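Local coordinates for lectin (Trichosanthes anguina, PDB 4HR6), which binds galactosides through two beta-trefoil domains and, as a nontoxic three-chain homologue of type II ribosome-inactivating proteins, acts as a seed lectin, at residues R8-S13 with W46-D51; G128-N133 with L175-T180. All coordinates share one frame; numbering follows the deposited sequence.

Interaction 1 (R8-S13 with W46-D51); sequences RTTRIS and WTFHSD
The hydroxyls of T9 and T47 meet OG1 to OG1 at 2.7 Å, a hydrogen bond in which either may be the donor. With both OG1 atoms anti to the carbonyl carbon (chi1 -66° and -61°), and the backbones close at this non-hydrogen-bonded antiparallel pair, the oxygens come within bonding distance. The flanking pairs, R8 with F48 and T10 with W46, are hydrogen-bonded, each through two backbone bonds. The T10 N to W46 O bond of 2.7 Å is nearly straight, with 167° at the hydrogen. R8 O, which accepts from F48 N, also receives a CA-H...O contact from T47 CA at 3.2 Å.

The other face of the sheet carries the apolar contacts. CD1 of I12 sits over one face of the W46 indole, 4.1 Å from CG, and also reaches CZ of the F48 ring at 4.0 Å. The methyl CG2 of T10 approaches CE1 of F48 obliquely at 3.9 Å. V54 of the next strand adds to this cluster, and W46 NE1 is hydrogen-bonded to V20 O. T10 OG1 bonds to D184 of another chain; the end of R8 leads away from the contact to that same chain, NH1 bonding to F167 O and NH2 forming a salt bridge with D184. The pairing thus gives this beta-trefoil sheet two chemically distinct faces, one linked by a hydroxyl pair, the other by an apolar cluster.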
loop_
_atom_site.group_PDB
_atom_site.type_symbol
_atom_site.label_atom_id
_atom_site.label_comp_id
_atom_site.label_asym_id
_atom_site.label_seq_id
_atom_site.Cartn_x
_atom_site.Cartn_y
_atom_site.Cartn_z
ATOM N N ARG C 8 19.340 9.912 4.209
ATOM C CA ARG C 8 18.117 10.584 3.751
ATOM C C ARG C 8 17.659 11.625 4.756
ATOM O O ARG C 8 17.815 11.439 5.962
ATOM C CB ARG C 8 16.986 9.568 3.556
ATOM C CG ARG C 8 16.928 8.917 2.180
ATOM C CD ARG C 8 16.531 9.880 1.081
ATOM N NE ARG C 8 15.506 10.848 1.457
ATOM C CZ ARG C 8 14.225 10.564 1.729
ATOM N NH1 ARG C 8 13.779 9.308 1.736
ATOM N NH2 ARG C 8 13.387 11.549 2.037
ATOM N N THR C 9 17.059 12.693 4.244
ATOM C CA THR C 9 16.527 13.758 5.076
ATOM C C THR C 9 15.021 13.810 4.908
ATOM O O THR C 9 14.530 13.978 3.797
ATOM C CB THR C 9 17.174 15.104 4.694
ATOM O OG1 THR C 9 18.560 15.033 5.026
ATOM C CG2 THR C 9 16.558 16.258 5.437
ATOM N N THR C 10 14.290 13.658 6.008
ATOM C CA THR C 10 12.814 13.650 5.964
ATOM C C THR C 10 12.193 14.303 7.223
ATOM O O THR C 10 12.905 14.944 8.006
ATOM C CB THR C 10 12.319 12.202 5.795
ATOM O OG1 THR C 10 10.907 12.178 5.552
ATOM C CG2 THR C 10 12.651 11.378 7.009
ATOM N N ARG C 11 10.876 14.150 7.406
ATOM C CA ARG C 11 10.210 14.563 8.652
ATOM C C ARG C 11 9.724 13.354 9.433
ATOM O O ARG C 11 9.614 12.239 8.901
ATOM C CB ARG C 11 9.038 15.508 8.379
ATOM C CG ARG C 11 9.458 16.877 7.861
ATOM C CD ARG C 11 8.587 17.354 6.716
ATOM N NE ARG C 11 7.703 18.438 7.091
ATOM C CZ ARG C 11 6.690 18.886 6.355
ATOM N NH1 ARG C 11 6.395 18.336 5.187
ATOM N NH2 ARG C 11 5.954 19.895 6.810
ATOM N N ILE C 12 9.475 13.585 10.718
ATOM C CA ILE C 12 8.871 12.586 11.585
ATOM C C ILE C 12 7.622 13.230 12.162
ATOM O O ILE C 12 7.715 14.245 12.859
ATOM C CB ILE C 12 9.811 12.165 12.719
ATOM C CG1 ILE C 12 11.188 11.815 12.161
ATOM C CG2 ILE C 12 9.232 10.982 13.488
ATOM C CD1 ILE C 12 12.169 11.343 13.205
ATOM N N SER C 13 6.453 12.674 11.839
ATOM C CA SER C 13 5.199 13.181 12.381
ATOM C C SER C 13 4.524 12.109 13.220
ATOM O O SER C 13 4.881 10.926 13.147
ATOM C CB SER C 13 4.289 13.705 11.271
ATOM O OG SER C 13 3.813 12.675 10.429
ATOM N N TRP C 46 14.985 15.859 9.689
ATOM C CA TRP C 46 15.761 14.821 10.339
ATOM C C TRP C 46 16.448 13.973 9.282
ATOM O O TRP C 46 15.842 13.591 8.271
ATOM C CB TRP C 46 14.868 13.972 11.235
ATOM C CG TRP C 46 14.376 14.735 12.422
ATOM C CD1 TRP C 46 13.234 15.463 12.504
ATOM C CD2 TRP C 46 15.041 14.879 13.686
ATOM N NE1 TRP C 46 13.129 16.038 13.746
ATOM C CE2 TRP C 46 14.227 15.703 14.491
ATOM C CE3 TRP C 46 16.244 14.391 14.215
ATOM C CZ2 TRP C 46 14.573 16.051 15.810
ATOM C CZ3 TRP C 46 16.587 14.733 15.526
ATOM C CH2 TRP C 46 15.747 15.556 16.308
ATOM N N THR C 47 17.720 13.690 9.539
ATOM C CA THR C 47 18.569 12.991 8.605
ATOM C C THR C 47 18.989 11.671 9.214
ATOM O O THR C 47 19.549 11.637 10.312
ATOM C CB THR C 47 19.793 13.846 8.236
ATOM O OG1 THR C 47 19.338 15.055 7.624
ATOM C CG2 THR C 47 20.721 13.114 7.242
ATOM N N PHE C 48 18.704 10.591 8.489
ATOM C CA PHE C 48 19.033 9.231 8.911
ATOM C C PHE C 48 20.307 8.778 8.201
ATOM O O PHE C 48 20.454 9.001 7.001
ATOM C CB PHE C 48 17.882 8.275 8.545
ATOM C CG PHE C 48 16.625 8.486 9.350
ATOM C CD1 PHE C 48 15.858 9.623 9.180
ATOM C CD2 PHE C 48 16.210 7.533 10.265
ATOM C CE1 PHE C 48 14.702 9.814 9.930
ATOM C CE2 PHE C 48 15.059 7.716 11.019
ATOM C CZ PHE C 48 14.304 8.852 10.846
ATOM N N HIS C 49 21.213 8.132 8.937
ATOM C CA HIS C 49 22.502 7.702 8.404
ATOM C C HIS C 49 22.646 6.207 8.525
ATOM O O HIS C 49 21.912 5.584 9.270
ATOM C CB HIS C 49 23.639 8.378 9.177
ATOM C CG HIS C 49 23.752 9.840 8.909
ATOM N ND1 HIS C 49 24.562 10.352 7.919
ATOM C CD2 HIS C 49 23.134 10.898 9.477
ATOM C CE1 HIS C 49 24.448 11.667 7.896
ATOM N NE2 HIS C 49 23.590 12.024 8.837
ATOM N N SER C 50 23.621 5.642 7.819
ATOM C CA SER C 50 23.945 4.210 7.927
ATOM C C SER C 50 24.483 3.797 9.317
ATOM O O SER C 50 24.570 2.605 9.623
ATOM C CB SER C 50 24.948 3.816 6.839
ATOM O OG SER C 50 24.581 4.385 5.594
ATOM N N ASP C 51 24.872 4.792 10.117
ATOM C CA ASP C 51 25.129 4.654 11.559
ATOM C C ASP C 51 24.045 3.935 12.348
ATOM O O ASP C 51 24.342 3.183 13.285
ATOM C CB ASP C 51 25.175 6.045 12.199
ATOM C CG ASP C 51 26.496 6.721 12.061
ATOM O OD1 ASP C 51 27.533 6.033 12.121
ATOM O OD2 ASP C 51 26.494 7.962 11.924
#

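Interaction 2 (G128-N133 with L175-T180); sequences GWRVGN and LYSDGT
R130 runs out extended before bending: CG is anti to the backbone N (chi1 -178°), and the turn at chi3 (-68°) brings the guanidinium beside S177. OG of S177, placed beside its own backbone N, lies over the centre of that flat group, 3.4 Å from CZ of R130. This is a contact with the face, and no hydrogen bond joins the two residues. Nearer the backbones, CB of R130 packs on CB of S177 at 3.6 Å. L175 O lies near the guanidinium plane at its edge, 3.6 Å from NH2 of R130.

NH1 of R130 bonds to Q136 O and Y134 O, two bonds that would limit the rotation of the group, whereas S177 OG bonds to S13 OG. Beside this pair, G128 O receives a CA-H...O contact from D178 CA at 3.4 Å, with 163° at the hydrogen; G128, having no side chain, lets the turn come this close, CA of G128 to CA of D178 being 4.3 Å.

The S177 side is shaped by a type I turn from Y176 to G179, closed by G179 N to Y176 O at 2.9 Å. D178 OD1 accepts from T180 N at 2.8 Å, making an Asx turn, and from T180 OG1 at 2.6 Å. OD2 of D178 forms a salt bridge with R182 and accepts from D16 N. The turn belongs to the second ricin-type lectin domain, and strand 130-131 is an edge strand of the sheet in the first half of the chain. Across 128-133 and 175-180 themselves there is thus face packing and a CA-H...O contact, while S13 and D16 supply hydrogen bonds between the halves.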
loop_
_atom_site.group_PDB
_atom_site.type_symbol
_atom_site.label_atom_id
_atom_site.label_comp_id
_atom_site.label_asym_id
_atom_site.label_seq_id
_atom_site.Cartn_x
_atom_site.Cartn_y
_atom_site.Cartn_z
ATOM N N GLY C 128 3.143 6.297 18.375
ATOM C CA GLY C 128 3.086 5.963 16.950
ATOM C C GLY C 128 3.628 7.091 16.108
ATOM O O GLY C 128 3.266 8.258 16.294
ATOM N N TRP C 129 4.507 6.755 15.173
ATOM C CA TRP C 129 5.148 7.789 14.351
ATOM C C TRP C 129 5.204 7.390 12.878
ATOM O O TRP C 129 5.327 6.221 12.567
ATOM C CB TRP C 129 6.571 8.040 14.857
ATOM C CG TRP C 129 6.647 8.317 16.310
ATOM C CD1 TRP C 129 6.910 7.421 17.302
ATOM C CD2 TRP C 129 6.455 9.576 16.940
ATOM N NE1 TRP C 129 6.893 8.048 18.516
ATOM C CE2 TRP C 129 6.612 9.375 18.323
ATOM C CE3 TRP C 129 6.157 10.861 16.467
ATOM C CZ2 TRP C 129 6.486 10.407 19.246
ATOM C CZ3 TRP C 129 6.030 11.895 17.384
ATOM C CH2 TRP C 129 6.201 11.660 18.763
ATOM N N ARG C 130 5.108 8.390 12.007
ATOM C CA ARG C 130 5.332 8.259 10.577
ATOM C C ARG C 130 6.630 8.965 10.178
ATOM O O ARG C 130 6.726 10.209 10.233
ATOM C CB ARG C 130 4.192 8.889 9.781
ATOM C CG ARG C 130 4.361 8.731 8.274
ATOM C CD ARG C 130 3.475 9.711 7.523
ATOM N NE ARG C 130 2.056 9.391 7.671
ATOM C CZ ARG C 130 1.061 10.169 7.264
ATOM N NH1 ARG C 130 1.308 11.337 6.684
ATOM N NH2 ARG C 130 -0.201 9.785 7.463
ATOM N N VAL C 131 7.604 8.169 9.754
ATOM C CA VAL C 131 8.830 8.703 9.168
ATOM C C VAL C 131 8.586 8.889 7.684
ATOM O O VAL C 131 8.350 7.932 6.963
ATOM C CB VAL C 131 10.000 7.741 9.372
ATOM C CG1 VAL C 131 11.253 8.290 8.711
ATOM C CG2 VAL C 131 10.209 7.501 10.853
ATOM N N GLY C 132 8.611 10.128 7.237
ATOM C CA GLY C 132 8.254 10.438 5.880
ATOM C C GLY C 132 7.945 11.903 5.747
ATOM O O GLY C 132 7.617 12.572 6.729
ATOM N N ASN C 133 8.036 12.401 4.524
ATOM C CA ASN C 133 7.994 13.829 4.282
ATOM C C ASN C 133 6.586 14.338 4.049
ATOM O O ASN C 133 6.336 15.542 4.137
ATOM C CB ASN C 133 8.878 14.186 3.096
ATOM C CG ASN C 133 9.132 15.679 2.996
ATOM O OD1 ASN C 133 9.486 16.325 3.986
ATOM N ND2 ASN C 133 8.932 16.240 1.808
ATOM N N LEU C 175 -6.538 8.947 8.169
ATOM C CA LEU C 175 -5.475 8.151 8.774
ATOM C C LEU C 175 -4.317 9.060 9.207
ATOM O O LEU C 175 -3.668 9.704 8.383
ATOM C CB LEU C 175 -4.984 7.091 7.798
ATOM C CG LEU C 175 -5.875 5.868 7.553
ATOM C CD1 LEU C 175 -7.321 6.236 7.244
ATOM C CD2 LEU C 175 -5.293 5.053 6.410
ATOM N N TYR C 176 -4.067 9.096 10.510
ATOM C CA TYR C 176 -3.092 10.018 11.095
ATOM C C TYR C 176 -1.769 9.311 11.321
ATOM O O TYR C 176 -1.719 8.082 11.458
ATOM C CB TYR C 176 -3.622 10.602 12.429
ATOM C CG TYR C 176 -4.449 11.857 12.271
ATOM C CD1 TYR C 176 -5.625 11.842 11.547
ATOM C CD2 TYR C 176 -4.053 13.066 12.855
ATOM C CE1 TYR C 176 -6.390 12.982 11.378
ATOM C CE2 TYR C 176 -4.813 14.216 12.692
ATOM C CZ TYR C 176 -5.984 14.163 11.951
ATOM O OH TYR C 176 -6.757 15.286 11.771
ATOM N N SER C 177 -0.707 10.115 11.391
ATOM C CA SER C 177 0.666 9.630 11.537
ATOM C C SER C 177 0.878 8.830 12.807
ATOM O O SER C 177 1.785 8.004 12.878
ATOM C CB SER C 177 1.633 10.819 11.519
ATOM O OG SER C 177 1.451 11.611 10.350
ATOM N N ASP C 178 0.033 9.072 13.811
ATOM C CA ASP C 178 0.099 8.337 15.076
ATOM C C ASP C 178 -0.537 6.968 15.008
ATOM O O ASP C 178 -0.491 6.221 15.994
ATOM C CB ASP C 178 -0.518 9.144 16.235
ATOM C CG ASP C 178 -1.941 9.570 15.972
ATOM O OD1 ASP C 178 -2.596 8.983 15.082
ATOM O OD2 ASP C 178 -2.391 10.518 16.649
ATOM N N GLY C 179 -1.129 6.637 13.861
ATOM C CA GLY C 179 -1.750 5.345 13.661
ATOM C C GLY C 179 -3.213 5.354 14.059
ATOM O O GLY C 179 -3.827 4.295 14.185
ATOM N N THR C 180 -3.777 6.541 14.288
ATOM C CA THR C 180 -5.192 6.625 14.567
ATOM C C THR C 180 -5.984 6.682 13.269
ATOM O O THR C 180 -5.502 7.186 12.255
ATOM C CB THR C 180 -5.578 7.846 15.429
ATOM O OG1 THR C 180 -5.180 9.076 14.793
ATOM C CG2 THR C 180 -4.996 7.721 16.837
#

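In the fold
Interactions 1 and 2 share a sheet: strand 7-13 pairs with 46-49 on one flank and with 130-131 on the other. Their centres are 15 Å apart, and S13 bridges them, its OG 2.6 Å from S177 OG and its O 2.8 Å from R130 N, both probable hydrogen bonds. Interaction 1 is partly buried, its centre about 17 Å from that of the chain, and lies within the first lectin domain, where regular backbone pairing dominates. Interaction 2, buried and with its centre about 4 Å from that of the chain, brings a strand of the first half against a turn of the second, with no hydrogen bond directly across. Residues of both contacts also meet another chain.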